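Local coordinates for protein putative cathepsin d (Ixodes ricinus, PDB 5N7Q) that is probably an aspartic endopeptidase of the pepsin-like A1 family, here a mature tick cathepsin D in complex with the inhibitor pepstatin A, at residues Ser101-Gly106 with Phe141-Lys146; Leu55-Tyr60 with Pro120-Leu125; Tyr19-Ile24 with Asp30-Phe35; Gly175-Asp180 with Tyr323-Arg328. All coordinates share one frame; numbering follows the deposited sequence.

How the interactions relate
Interactions 2 and 3 lie next to each other and are largely buried. Strand 29-36, part of interaction 3, pairs there with strand 17-24 and runs beside and parallel to strand 123-126 of interaction 2. Interaction 3 is a regular backbone ladder with an apolar face. Interaction 2 instead ties a loop to a single carboxylate. Interactions 1 and 4 are partly buried, smaller, and away from the predicted active-site aspartates. In interaction 1 one helix amide serves a strand corner; in interaction 4 a tyrosine hydroxyl and two isoleucines hold a loop. A salt bridge between Asp142 and Arg328 connects interactions 1 and 4. Leu105 packs on Tyr60 between interactions 1 and 2.

Interaction 1: residues Ser101-Gly106 with Phe141-Lys146; sequences SGQPLG and FDNMMK
A helix-to-strand contact holds a corner of the chain here: Asn143, on helix 140-146, puts its amide nitrogen against Ser101, Gly102 and Gln103. The straightest of its bonds runs from Asn143 ND2 to Gln103 OE1, at 3.0 Å with an N-H...O angle of 152°. This donor stands well above the carbonyl plane of Gln103, so it does not use a lone pair. The two amide planes are turned 72° from each other, and the side chains run alongside one another, pointing opposite ways. Asn143 ND2 also reaches Ser101 O at 3.0 Å, but that bond is weak. A third, from Asn143 ND2 to Gly102 O at 3.4 Å, is weak and long.

The corner lies at Gly102, where the chain leaves strand 98-101 and enters strand 103-112. Its positive phi, readily adopted by glycine, lets the chain turn there. Both strands belong to the beta structure of the pepsin-like fold, and the helix lies against the turn between them.

The torsions of Gln103 bring its OE1 to the helix. Its CG extends opposite the backbone N (chi1 178°), and the chain then bends at chi2. The other end of the amide is held as well. Gln103 NE2 donates to Pro104 O at 3.0 Å, in the carbonyl plane and on a lone pair, and it also bonds to Val138 O. Two acceptors therefore fix the rotation of this buried amide. Gln147, one turn further along the chain from Asn143, donates through its NE2 to Ser101 O and weakly to Asn143 OD1.

Interaction 2: residues Leu55-Tyr60 with Pro120-Leu125; sequences LHHHRY and PFDGIL
The backbones come nearest at His57 and Asp122, with CA atoms 5.7 Å apart, where the loop after helix 52-55 passes the residues leading into strand 123-126. Asp122 grips His58 with both carboxylate oxygens. His58 N donates to Asp122 OD1 at 2.9 Å, from well above the carboxylate plane. His58 ND1 donates to Asp122 OD2, also at 2.9 Å, and this bond is nearly straight at 164°. It lies almost in the ring plane and meets the oxygen on the syn side, tilted out of the carboxylate plane. Ring and carboxylate planes stand 75° apart.

His57 takes a different place. Its CB lies 3.4 Å from Asp122 OD1, and its CD2 is 3.2 Å from Phe121 O. CG is anti to the carbonyl carbon (chi1 -73°), which turns the ring toward the 120-125 segment. ND1 donates to Tyr53 O and NE2 to Ala119 O.

Asp122 OD2 also accepts from Gln32 N, so one carboxylate links the loop to strand 29-36 and the lead-in to strand 123-126. With three donors the aspartate is probably ionised. Two carbonyl acceptors are consistent with a doubly protonated, cationic His57, whose NE2 lies 4.9 Å from Asp122 OD1, not in contact.

Interaction 3: residues Tyr19-Ile24 with Asp30-Phe35; sequences YGPISI and DFQVIF
Ile22 packs its CG2 against Val33 and Phe35 on the apolar face of a beta hairpin, formed by strands 17-24 and 29-36 and leading toward the predicted active-site Asp36. Ile22 and Val33 cross at about a right angle, with Ile22 CG2 3.8 Å from Val33 CG2. Ile22 and Phe35 instead lie alongside each other, pointing opposite ways; Phe35 CZ lies 3.8 Å from the same methyl. Ile22 CG1 sits between its backbone N and carbonyl carbon (chi1 66°), which puts CG2 beside the N and sends it to Val33 CG2 and Phe35 CZ. Ile24 meets Phe31 at about a right angle, its CG1 3.9 Å from Phe31 CE1. Leu42, Leu44 and Leu125 pack on this same cluster.

Gly20 with Val33 and Ile22 with Phe31 are the hydrogen-bonded pairs of the antiparallel ladder. Gly20 N donates to Val33 O and Val33 N to Gly20 O. Ile22 and Phe31 exchange a second such pair. Pro21 with Gln32 and Ser23 with Asp30 are the non-hydrogen-bonded pairs, and their side chains lie on the other face. There the Gln32 side chain crosses Pro21, and Tyr19 CD2 lies 4.1 Å from Gln32 CB. Ile34 packs on the bound inhibitor. At the hairpin's other end, Asp30 OD1 comes 3.5 Å from Ser23 CB.

Interaction 4: residues Gly175-Asp180 with Tyr323-Arg328; sequences GGIDHD and YTIFDR
Tyr323 and Asp178 make the polar part of the contact. Asp178 N donates to Tyr323 OH at 3.0 Å, with a nearly straight N-H...O angle of 164°. The ring gets there because CG of Tyr323 lies opposite its own backbone N (chi1 -173°), which extends the side chain toward the loop. Asp178 CB also lies 3.6 Å from Tyr323 OH. Asp178 O approaches the ring obliquely, 3.6 Å from Tyr323 CE2.

Within the loop, Asp178 forms an Asx turn. Its OD1 accepts from Asp180 N at 2.9 Å, the donor standing above the carboxylate plane. This turn leads into the short 3-10 segment that begins at His179.

Apolar packing involves Ile177. Its CG2 is 3.7 Å from Ile325 CG1 and 4.0 Å from Tyr323 CE2, which it meets at the ring edge, near the ring plane. Ile177 and Ile325 cross at about a right angle. The CD1 of Ile177 continues the contact, 3.9 Å from Ile325 CG2. Ser157 touches Ile177, Tyr323 and Ile325, and its OG bonds to Gly176 O. It lies on strand 155-160, which pairs with strands 170-174 and 322-327 in the interdomain sheet of pepsin-like proteases.

The contact joins the loop after strand 170-174 to strand 322-327. It relies on a neutral hydroxyl accepting from Asp178 N, and the isoleucines add apolar packing next to it, while the Asp178 carboxylate caps its own turn.

Interaction 1: residues Ser101-Gly106 with Phe141-Lys146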
loop_
_atom_site.group_PDB
_atom_site.type_symbol
_atom_site.label_atom_id
_atom_site.label_comp_id
_atom_site.label_asym_id
_atom_site.label_seq_id
_atom_site.Cartn_x
_atom_site.Cartn_y
_atom_site.Cartn_z
ATOM N N SER A 101 -5.552 10.985 19.947
ATOM C CA SER A 101 -4.891 12.155 20.541
ATOM C C SER A 101 -3.367 12.198 20.335
ATOM O O SER A 101 -2.685 11.156 20.235
ATOM C CB SER A 101 -5.198 12.234 22.042
ATOM O OG SER A 101 -6.596 12.411 22.267
ATOM N N GLY A 102 -2.823 13.410 20.281
ATOM C CA GLY A 102 -1.375 13.586 20.308
ATOM C C GLY A 102 -0.635 12.862 19.200
ATOM O O GLY A 102 0.384 12.212 19.450
ATOM N N GLN A 103 -1.141 12.991 17.974
ATOM C CA GLN A 103 -0.591 12.271 16.834
ATOM C C GLN A 103 0.434 13.125 16.067
ATOM O O GLN A 103 0.076 14.159 15.496
ATOM C CB GLN A 103 -1.705 11.815 15.881
ATOM C CG GLN A 103 -1.204 11.101 14.629
ATOM C CD GLN A 103 -0.406 9.855 14.968
ATOM O OE1 GLN A 103 -0.871 9.052 15.773
ATOM N NE2 GLN A 103 0.794 9.719 14.411
ATOM N N PRO A 104 1.703 12.694 16.052
ATOM C CA PRO A 104 2.641 13.430 15.241
ATOM C C PRO A 104 2.345 13.287 13.752
ATOM O O PRO A 104 1.972 12.219 13.301
ATOM C CB PRO A 104 4.001 12.798 15.560
ATOM C CG PRO A 104 3.818 12.108 16.824
ATOM C CD PRO A 104 2.375 11.660 16.841
ATOM N N LEU A 105 2.463 14.385 13.039
ATOM C CA LEU A 105 2.336 14.414 11.588
ATOM C C LEU A 105 3.399 15.314 11.000
ATOM O O LEU A 105 3.843 16.304 11.621
ATOM C CB LEU A 105 0.950 14.900 11.134
ATOM C CG LEU A 105 0.535 16.363 11.400
ATOM C CD1 LEU A 105 -0.398 16.941 10.351
ATOM C CD2 LEU A 105 -0.107 16.529 12.768
ATOM N N GLY A 106 3.769 15.012 9.767
ATOM C CA GLY A 106 4.639 15.891 8.999
ATOM C C GLY A 106 3.835 16.959 8.273
ATOM O O GLY A 106 2.837 16.652 7.614
ATOM N N PHE A 141 -1.316 3.801 13.916
ATOM C CA PHE A 141 -1.877 2.574 14.467
ATOM C C PHE A 141 -1.268 2.289 15.826
ATOM O O PHE A 141 -1.939 1.822 16.736
ATOM C CB PHE A 141 -1.691 1.372 13.566
ATOM C CG PHE A 141 -2.492 0.160 13.984
ATOM C CD1 PHE A 141 -3.893 0.188 13.969
ATOM C CD2 PHE A 141 -1.868 -1.023 14.374
ATOM C CE1 PHE A 141 -4.650 -0.914 14.345
ATOM C CE2 PHE A 141 -2.616 -2.136 14.727
ATOM C CZ PHE A 141 -4.019 -2.082 14.701
ATOM N N ASP A 142 0.036 2.550 15.955
ATOM C CA ASP A 142 0.679 2.391 17.249
ATOM C C ASP A 142 0.071 3.277 18.338
ATOM O O ASP A 142 -0.090 2.867 19.499
ATOM C CB ASP A 142 2.153 2.731 17.098
ATOM C CG ASP A 142 2.932 1.588 16.513
ATOM O OD1 ASP A 142 2.746 1.312 15.311
ATOM O OD2 ASP A 142 3.677 0.937 17.264
ATOM N N ASN A 143 -0.267 4.501 17.949
ATOM C CA ASN A 143 -0.922 5.449 18.862
ATOM C C ASN A 143 -2.346 4.972 19.241
ATOM O O ASN A 143 -2.736 5.043 20.412
ATOM C CB ASN A 143 -0.949 6.836 18.218
ATOM C CG ASN A 143 -0.849 7.960 19.221
ATOM O OD1 ASN A 143 -0.585 7.741 20.410
ATOM N ND2 ASN A 143 -1.069 9.177 18.750
ATOM N N MET A 144 -3.084 4.421 18.279
ATOM C CA MET A 144 -4.366 3.774 18.552
ATOM C C MET A 144 -4.199 2.655 19.572
ATOM O O MET A 144 -4.976 2.576 20.542
ATOM C CB MET A 144 -4.982 3.233 17.268
ATOM C CG MET A 144 -5.446 4.330 16.333
ATOM S SD MET A 144 -5.987 3.724 14.728
ATOM C CE MET A 144 -7.711 3.401 15.047
ATOM N N MET A 145 -3.205 1.798 19.383
ATOM C CA MET A 145 -2.955 0.712 20.335
ATOM C C MET A 145 -2.602 1.229 21.722
ATOM O O MET A 145 -3.131 0.743 22.725
ATOM C CB MET A 145 -1.842 -0.206 19.848
ATOM C CG MET A 145 -2.234 -1.029 18.633
ATOM S SD MET A 145 -1.034 -2.327 18.302
ATOM C CE MET A 145 0.434 -1.336 18.094
ATOM N N LYS A 146 -1.719 2.219 21.776
ATOM C CA LYS A 146 -1.336 2.838 23.068
ATOM C C LYS A 146 -2.544 3.396 23.819
ATOM O O LYS A 146 -2.643 3.256 25.044
ATOM C CB LYS A 146 -0.329 3.958 22.832
ATOM C CG LYS A 146 1.099 3.503 22.647
ATOM C CD LYS A 146 2.011 4.675 22.305
ATOM C CE LYS A 146 3.478 4.283 22.101
ATOM N NZ LYS A 146 3.714 3.141 21.157
#

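Interaction 2: residues Leu55-Tyr60 with Pro120-Leu125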
loop_
_atom_site.group_PDB
_atom_site.type_symbol
_atom_site.label_atom_id
_atom_site.label_comp_id
_atom_site.label_asym_id
_atom_site.label_seq_id
_atom_site.Cartn_x
_atom_site.Cartn_y
_atom_site.Cartn_z
ATOM N N LEU A 55 -1.263 24.481 -3.174
ATOM C CA LEU A 55 -2.477 25.258 -3.439
ATOM C C LEU A 55 -3.584 24.458 -4.095
ATOM O O LEU A 55 -4.746 24.885 -4.056
ATOM C CB LEU A 55 -2.147 26.509 -4.241
ATOM C CG LEU A 55 -1.312 27.538 -3.462
ATOM C CD1 LEU A 55 -1.198 28.779 -4.321
ATOM C CD2 LEU A 55 -1.854 27.902 -2.078
ATOM N N HIS A 56 -3.238 23.292 -4.655
ATOM C CA HIS A 56 -4.234 22.391 -5.246
ATOM C C HIS A 56 -4.476 21.129 -4.439
ATOM O O HIS A 56 -5.012 20.150 -4.959
ATOM C CB HIS A 56 -3.852 22.079 -6.684
ATOM C CG HIS A 56 -3.944 23.278 -7.555
ATOM N ND1 HIS A 56 -2.879 24.117 -7.771
ATOM C CD2 HIS A 56 -5.007 23.841 -8.177
ATOM C CE1 HIS A 56 -3.271 25.132 -8.522
ATOM N NE2 HIS A 56 -4.556 24.985 -8.778
ATOM N N HIS A 57 -4.110 21.159 -3.160
ATOM C CA HIS A 57 -4.432 20.078 -2.232
ATOM C C HIS A 57 -4.968 20.668 -0.954
ATOM O O HIS A 57 -4.894 21.898 -0.756
ATOM C CB HIS A 57 -3.210 19.181 -1.986
ATOM C CG HIS A 57 -2.886 18.313 -3.156
ATOM N ND1 HIS A 57 -2.095 18.733 -4.206
ATOM C CD2 HIS A 57 -3.314 17.070 -3.480
ATOM C CE1 HIS A 57 -2.029 17.773 -5.106
ATOM N NE2 HIS A 57 -2.777 16.763 -4.700
ATOM N N HIS A 58 -5.573 19.842 -0.106
ATOM C CA HIS A 58 -5.979 20.308 1.219
ATOM C C HIS A 58 -4.762 20.493 2.118
ATOM O O HIS A 58 -3.851 19.660 2.142
ATOM C CB HIS A 58 -7.015 19.392 1.843
ATOM C CG HIS A 58 -8.168 19.121 0.940
ATOM N ND1 HIS A 58 -8.388 17.877 0.393
ATOM C CD2 HIS A 58 -9.101 19.941 0.408
ATOM C CE1 HIS A 58 -9.435 17.934 -0.411
ATOM N NE2 HIS A 58 -9.889 19.174 -0.415
ATOM N N ARG A 59 -4.734 21.621 2.820
ATOM C CA ARG A 59 -3.602 21.991 3.680
ATOM C C ARG A 59 -3.994 22.009 5.146
ATOM O O ARG A 59 -5.146 22.320 5.502
ATOM C CB ARG A 59 -3.011 23.337 3.232
ATOM C CG ARG A 59 -2.461 23.340 1.814
ATOM C CD ARG A 59 -2.054 24.720 1.300
ATOM N NE ARG A 59 -3.155 25.666 1.394
ATOM C CZ ARG A 59 -4.235 25.714 0.605
ATOM N NH1 ARG A 59 -4.420 24.865 -0.408
ATOM N NH2 ARG A 59 -5.178 26.637 0.850
ATOM N N TYR A 60 -3.038 21.641 5.982
ATOM C CA TYR A 60 -3.211 21.675 7.440
ATOM C C TYR A 60 -2.768 23.041 7.946
ATOM O O TYR A 60 -1.625 23.444 7.672
ATOM C CB TYR A 60 -2.365 20.597 8.068
ATOM C CG TYR A 60 -2.310 20.707 9.586
ATOM C CD1 TYR A 60 -3.431 20.515 10.353
ATOM C CD2 TYR A 60 -1.133 21.026 10.239
ATOM C CE1 TYR A 60 -3.394 20.631 11.739
ATOM C CE2 TYR A 60 -1.065 21.098 11.613
ATOM C CZ TYR A 60 -2.193 20.913 12.372
ATOM O OH TYR A 60 -2.116 21.020 13.749
ATOM N N PRO A 120 -4.759 12.459 -6.205
ATOM C CA PRO A 120 -6.064 12.866 -5.696
ATOM C C PRO A 120 -6.068 12.947 -4.168
ATOM O O PRO A 120 -6.974 13.544 -3.567
ATOM C CB PRO A 120 -6.977 11.731 -6.168
ATOM C CG PRO A 120 -6.098 10.544 -6.205
ATOM C CD PRO A 120 -4.766 11.049 -6.664
ATOM N N PHE A 121 -5.066 12.346 -3.553
ATOM C CA PHE A 121 -4.903 12.385 -2.104
ATOM C C PHE A 121 -3.938 13.512 -1.720
ATOM O O PHE A 121 -3.135 13.975 -2.546
ATOM C CB PHE A 121 -4.442 11.036 -1.564
ATOM C CG PHE A 121 -3.243 10.466 -2.273
ATOM C CD1 PHE A 121 -1.973 10.866 -1.928
ATOM C CD2 PHE A 121 -3.399 9.543 -3.319
ATOM C CE1 PHE A 121 -0.851 10.354 -2.564
ATOM C CE2 PHE A 121 -2.279 9.026 -3.966
ATOM C CZ PHE A 121 -0.997 9.433 -3.588
ATOM N N ASP A 122 -4.048 13.916 -0.466
ATOM C CA ASP A 122 -3.223 15.004 0.094
ATOM C C ASP A 122 -1.964 14.514 0.735
ATOM O O ASP A 122 -0.997 15.260 0.819
ATOM C CB ASP A 122 -4.029 15.790 1.106
ATOM C CG ASP A 122 -5.356 16.261 0.532
ATOM O OD1 ASP A 122 -5.348 16.944 -0.517
ATOM O OD2 ASP A 122 -6.419 15.849 1.042
ATOM N N GLY A 123 -1.947 13.280 1.205
ATOM C CA GLY A 123 -0.770 12.776 1.890
ATOM C C GLY A 123 -0.844 11.297 2.113
ATOM O O GLY A 123 -1.650 10.599 1.501
ATOM N N ILE A 124 0.042 10.821 2.980
ATOM C CA ILE A 124 0.217 9.386 3.195
ATOM C C ILE A 124 0.096 9.111 4.691
ATOM O O ILE A 124 0.592 9.883 5.484
ATOM C CB ILE A 124 1.594 8.900 2.705
ATOM C CG1 ILE A 124 1.729 9.173 1.190
ATOM C CG2 ILE A 124 1.818 7.421 3.079
ATOM C CD1 ILE A 124 3.071 8.834 0.579
ATOM N N LEU A 125 -0.592 8.026 5.034
ATOM C CA LEU A 125 -0.721 7.579 6.419
ATOM C C LEU A 125 -0.096 6.199 6.477
ATOM O O LEU A 125 -0.682 5.179 6.003
ATOM C CB LEU A 125 -2.189 7.573 6.872
ATOM C CG LEU A 125 -2.455 7.346 8.376
ATOM C CD1 LEU A 125 -3.822 7.929 8.771
ATOM C CD2 LEU A 125 -2.362 5.874 8.732
#

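Interaction 3: residues Tyr19-Ile24 with Asp30-Phe35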
loop_
_atom_site.group_PDB
_atom_site.type_symbol
_atom_site.label_atom_id
_atom_site.label_comp_id
_atom_site.label_asym_id
_atom_site.label_seq_id
_atom_site.Cartn_x
_atom_site.Cartn_y
_atom_site.Cartn_z
ATOM N N TYR A 19 -7.361 5.551 -1.470
ATOM C CA TYR A 19 -7.223 6.589 -0.450
ATOM C C TYR A 19 -8.524 6.827 0.260
ATOM O O TYR A 19 -9.613 6.530 -0.266
ATOM C CB TYR A 19 -6.705 7.888 -1.073
ATOM C CG TYR A 19 -7.430 8.285 -2.324
ATOM C CD1 TYR A 19 -7.040 7.740 -3.550
ATOM C CD2 TYR A 19 -8.475 9.221 -2.315
ATOM C CE1 TYR A 19 -7.674 8.070 -4.720
ATOM C CE2 TYR A 19 -9.112 9.570 -3.511
ATOM C CZ TYR A 19 -8.702 8.974 -4.693
ATOM O OH TYR A 19 -9.251 9.255 -5.926
ATOM N N GLY A 20 -8.417 7.325 1.490
ATOM C CA GLY A 20 -9.599 7.527 2.326
ATOM C C GLY A 20 -9.522 8.779 3.178
ATOM O O GLY A 20 -8.448 9.376 3.341
ATOM N N PRO A 21 -10.646 9.177 3.732
ATOM C CA PRO A 21 -10.708 10.376 4.542
ATOM C C PRO A 21 -10.157 10.266 5.963
ATOM O O PRO A 21 -10.314 9.251 6.627
ATOM C CB PRO A 21 -12.206 10.662 4.589
ATOM C CG PRO A 21 -12.810 9.301 4.570
ATOM C CD PRO A 21 -11.977 8.567 3.571
ATOM N N ILE A 22 -9.517 11.352 6.395
ATOM C CA ILE A 22 -9.143 11.528 7.802
ATOM C C ILE A 22 -9.407 12.975 8.139
ATOM O O ILE A 22 -9.578 13.784 7.251
ATOM C CB ILE A 22 -7.669 11.151 8.140
ATOM C CG1 ILE A 22 -6.640 12.086 7.477
ATOM C CG2 ILE A 22 -7.394 9.687 7.781
ATOM C CD1 ILE A 22 -5.199 11.902 7.949
ATOM N N SER A 23 -9.413 13.270 9.426
ATOM C CA SER A 23 -9.326 14.672 9.841
ATOM C C SER A 23 -8.253 14.869 10.856
ATOM O O SER A 23 -7.847 13.931 11.565
ATOM C CB SER A 23 -10.666 15.207 10.366
ATOM O OG SER A 23 -10.989 14.740 11.660
ATOM N N ILE A 24 -7.776 16.120 10.908
ATOM C CA ILE A 24 -6.767 16.549 11.859
ATOM C C ILE A 24 -7.293 17.801 12.548
ATOM O O ILE A 24 -7.826 18.688 11.898
ATOM C CB ILE A 24 -5.431 16.889 11.165
ATOM C CG1 ILE A 24 -4.926 15.739 10.265
ATOM C CG2 ILE A 24 -4.379 17.323 12.178
ATOM C CD1 ILE A 24 -4.404 14.490 10.950
ATOM N N ASP A 30 -10.239 18.445 7.119
ATOM C CA ASP A 30 -10.434 17.180 6.373
ATOM C C ASP A 30 -9.387 16.972 5.264
ATOM O O ASP A 30 -9.001 17.902 4.572
ATOM C CB ASP A 30 -11.825 17.155 5.778
ATOM C CG ASP A 30 -12.917 17.059 6.817
ATOM O OD1 ASP A 30 -12.722 16.456 7.881
ATOM O OD2 ASP A 30 -14.022 17.594 6.534
ATOM N N PHE A 31 -8.955 15.714 5.116
ATOM C CA PHE A 31 -7.974 15.310 4.099
ATOM C C PHE A 31 -8.305 13.947 3.547
ATOM O O PHE A 31 -9.146 13.214 4.098
ATOM C CB PHE A 31 -6.570 15.234 4.715
ATOM C CG PHE A 31 -6.150 16.511 5.398
ATOM C CD1 PHE A 31 -6.470 16.773 6.731
ATOM C CD2 PHE A 31 -5.447 17.462 4.681
ATOM C CE1 PHE A 31 -6.119 17.991 7.303
ATOM C CE2 PHE A 31 -5.092 18.662 5.255
ATOM C CZ PHE A 31 -5.425 18.922 6.565
ATOM N N GLN A 32 -7.643 13.643 2.440
ATOM C CA GLN A 32 -7.619 12.288 1.869
ATOM C C GLN A 32 -6.210 11.786 1.912
ATOM O O GLN A 32 -5.275 12.497 1.539
ATOM C CB GLN A 32 -8.110 12.309 0.433
ATOM C CG GLN A 32 -9.545 12.791 0.304
ATOM C CD GLN A 32 -10.542 11.799 0.821
ATOM O OE1 GLN A 32 -10.274 10.600 0.859
ATOM N NE2 GLN A 32 -11.718 12.284 1.232
ATOM N N VAL A 33 -6.022 10.544 2.339
ATOM C CA VAL A 33 -4.669 9.963 2.427
ATOM C C VAL A 33 -4.649 8.548 1.900
ATOM O O VAL A 33 -5.634 7.841 1.967
ATOM C CB VAL A 33 -4.129 9.953 3.876
ATOM C CG1 VAL A 33 -3.889 11.372 4.355
ATOM C CG2 VAL A 33 -5.041 9.226 4.858
ATOM N N ILE A 34 -3.498 8.152 1.364
ATOM C CA ILE A 34 -3.270 6.756 1.043
ATOM C C ILE A 34 -2.842 6.059 2.343
ATOM O O ILE A 34 -1.968 6.563 3.068
ATOM C CB ILE A 34 -2.335 6.595 -0.179
ATOM C CG1 ILE A 34 -2.121 5.119 -0.515
ATOM C CG2 ILE A 34 -1.009 7.315 -0.013
ATOM C CD1 ILE A 34 -1.667 4.922 -1.948
ATOM N N PHE A 35 -3.479 4.919 2.612
ATOM C CA PHE A 35 -3.137 4.074 3.749
ATOM C C PHE A 35 -2.088 3.087 3.288
ATOM O O PHE A 35 -2.378 2.231 2.463
ATOM C CB PHE A 35 -4.378 3.369 4.296
ATOM C CG PHE A 35 -5.305 4.323 5.031
ATOM C CD1 PHE A 35 -6.166 5.153 4.344
ATOM C CD2 PHE A 35 -5.257 4.441 6.423
ATOM C CE1 PHE A 35 -6.969 6.064 4.999
ATOM C CE2 PHE A 35 -6.086 5.341 7.089
ATOM C CZ PHE A 35 -6.935 6.163 6.376
HETATM O O HOH W 1 -12.650 13.465 7.230
#

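Interaction 4: residues Gly175-Asp180 with Tyr323-Arg328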
loop_
_atom_site.group_PDB
_atom_site.type_symbol
_atom_site.label_atom_id
_atom_site.label_comp_id
_atom_site.label_asym_id
_atom_site.label_seq_id
_atom_site.Cartn_x
_atom_site.Cartn_y
_atom_site.Cartn_z
ATOM N N GLY A 175 -8.944 -2.687 13.949
ATOM C CA GLY A 175 -9.421 -3.410 15.130
ATOM C C GLY A 175 -10.358 -4.557 14.833
ATOM O O GLY A 175 -11.093 -5.012 15.692
ATOM N N GLY A 176 -10.321 -5.075 13.614
ATOM C CA GLY A 176 -11.149 -6.231 13.309
ATOM C C GLY A 176 -10.789 -6.924 12.012
ATOM O O GLY A 176 -9.984 -6.398 11.208
ATOM N N ILE A 177 -11.389 -8.100 11.821
ATOM C CA ILE A 177 -11.291 -8.900 10.586
ATOM C C ILE A 177 -12.719 -9.186 10.165
ATOM O O ILE A 177 -13.449 -9.773 10.941
ATOM C CB ILE A 177 -10.578 -10.259 10.832
ATOM C CG1 ILE A 177 -9.223 -10.091 11.530
ATOM C CG2 ILE A 177 -10.440 -11.014 9.517
ATOM C CD1 ILE A 177 -8.582 -11.399 11.988
ATOM N N ASP A 178 -13.113 -8.784 8.950
ATOM C CA ASP A 178 -14.510 -8.915 8.507
ATOM C C ASP A 178 -14.601 -10.129 7.592
ATOM O O ASP A 178 -14.149 -10.081 6.439
ATOM C CB ASP A 178 -14.936 -7.653 7.774
ATOM C CG ASP A 178 -16.400 -7.617 7.445
ATOM O OD1 ASP A 178 -17.119 -8.621 7.604
ATOM O OD2 ASP A 178 -16.857 -6.536 7.037
ATOM N N HIS A 179 -15.235 -11.202 8.076
ATOM C CA HIS A 179 -15.416 -12.409 7.270
ATOM C C HIS A 179 -16.386 -12.153 6.103
ATOM O O HIS A 179 -16.421 -12.949 5.181
ATOM C CB HIS A 179 -15.884 -13.589 8.146
ATOM C CG HIS A 179 -15.520 -14.949 7.617
ATOM N ND1 HIS A 179 -15.530 -15.267 6.274
ATOM C CD2 HIS A 179 -15.108 -16.067 8.258
ATOM C CE1 HIS A 179 -15.180 -16.533 6.121
ATOM N NE2 HIS A 179 -14.912 -17.036 7.311
ATOM N N ASP A 180 -17.115 -11.030 6.072
ATOM C CA ASP A 180 -17.887 -10.710 4.889
ATOM C C ASP A 180 -17.017 -10.217 3.736
ATOM O O ASP A 180 -17.527 -10.039 2.633
ATOM C CB ASP A 180 -19.057 -9.789 5.228
ATOM C CG ASP A 180 -20.132 -10.489 6.082
ATOM O OD1 ASP A 180 -20.308 -11.730 5.896
ATOM O OD2 ASP A 180 -20.742 -9.800 6.946
ATOM N N TYR A 323 -7.751 -10.775 0.565
ATOM C CA TYR A 323 -8.014 -9.998 1.772
ATOM C C TYR A 323 -6.878 -10.239 2.780
ATOM O O TYR A 323 -6.437 -11.378 2.944
ATOM C CB TYR A 323 -9.327 -10.471 2.351
ATOM C CG TYR A 323 -9.877 -9.685 3.515
ATOM C CD1 TYR A 323 -10.206 -8.329 3.378
ATOM C CD2 TYR A 323 -10.121 -10.282 4.736
ATOM C CE1 TYR A 323 -10.730 -7.605 4.425
ATOM C CE2 TYR A 323 -10.644 -9.567 5.791
ATOM C CZ TYR A 323 -10.975 -8.235 5.646
ATOM O OH TYR A 323 -11.519 -7.535 6.687
ATOM N N THR A 324 -6.382 -9.167 3.406
ATOM C CA THR A 324 -5.142 -9.263 4.142
ATOM C C THR A 324 -5.342 -8.718 5.534
ATOM O O THR A 324 -5.900 -7.645 5.733
ATOM C CB THR A 324 -4.003 -8.538 3.453
ATOM O OG1 THR A 324 -3.870 -9.045 2.116
ATOM C CG2 THR A 324 -2.691 -8.771 4.136
ATOM N N ILE A 325 -4.864 -9.491 6.493
ATOM C CA ILE A 325 -4.923 -9.193 7.924
ATOM C C ILE A 325 -3.506 -8.871 8.391
ATOM O O ILE A 325 -2.597 -9.679 8.236
ATOM C CB ILE A 325 -5.446 -10.386 8.743
ATOM C CG1 ILE A 325 -6.899 -10.764 8.366
ATOM C CG2 ILE A 325 -5.440 -10.037 10.218
ATOM C CD1 ILE A 325 -7.047 -11.530 7.068
ATOM N N PHE A 326 -3.334 -7.680 8.973
ATOM C CA PHE A 326 -2.061 -7.199 9.502
ATOM C C PHE A 326 -2.199 -7.241 11.037
ATOM O O PHE A 326 -2.909 -6.428 11.625
ATOM C CB PHE A 326 -1.798 -5.785 9.006
ATOM C CG PHE A 326 -1.632 -5.675 7.523
ATOM C CD1 PHE A 326 -2.754 -5.549 6.685
ATOM C CD2 PHE A 326 -0.369 -5.659 6.972
ATOM C CE1 PHE A 326 -2.580 -5.452 5.305
ATOM C CE2 PHE A 326 -0.197 -5.561 5.596
ATOM C CZ PHE A 326 -1.309 -5.436 4.770
ATOM N N ASP A 327 -1.525 -8.202 11.666
ATOM C CA ASP A 327 -1.744 -8.538 13.082
ATOM C C ASP A 327 -0.535 -8.145 13.920
ATOM O O ASP A 327 0.515 -8.794 13.844
ATOM C CB ASP A 327 -2.051 -10.045 13.151
ATOM C CG ASP A 327 -2.295 -10.580 14.554
ATOM O OD1 ASP A 327 -1.895 -9.925 15.535
ATOM O OD2 ASP A 327 -2.906 -11.694 14.612
ATOM N N ARG A 328 -0.709 -7.108 14.739
ATOM C CA ARG A 328 0.360 -6.617 15.608
ATOM C C ARG A 328 0.372 -7.348 16.937
ATOM O O ARG A 328 1.374 -7.280 17.650
ATOM C CB ARG A 328 0.253 -5.093 15.869
ATOM C CG ARG A 328 0.603 -4.270 14.637
ATOM C CD ARG A 328 2.107 -4.254 14.333
ATOM N NE ARG A 328 2.843 -3.655 15.450
ATOM C CZ ARG A 328 3.060 -2.351 15.611
ATOM N NH1 ARG A 328 2.607 -1.480 14.719
ATOM N NH2 ARG A 328 3.682 -1.902 16.702
#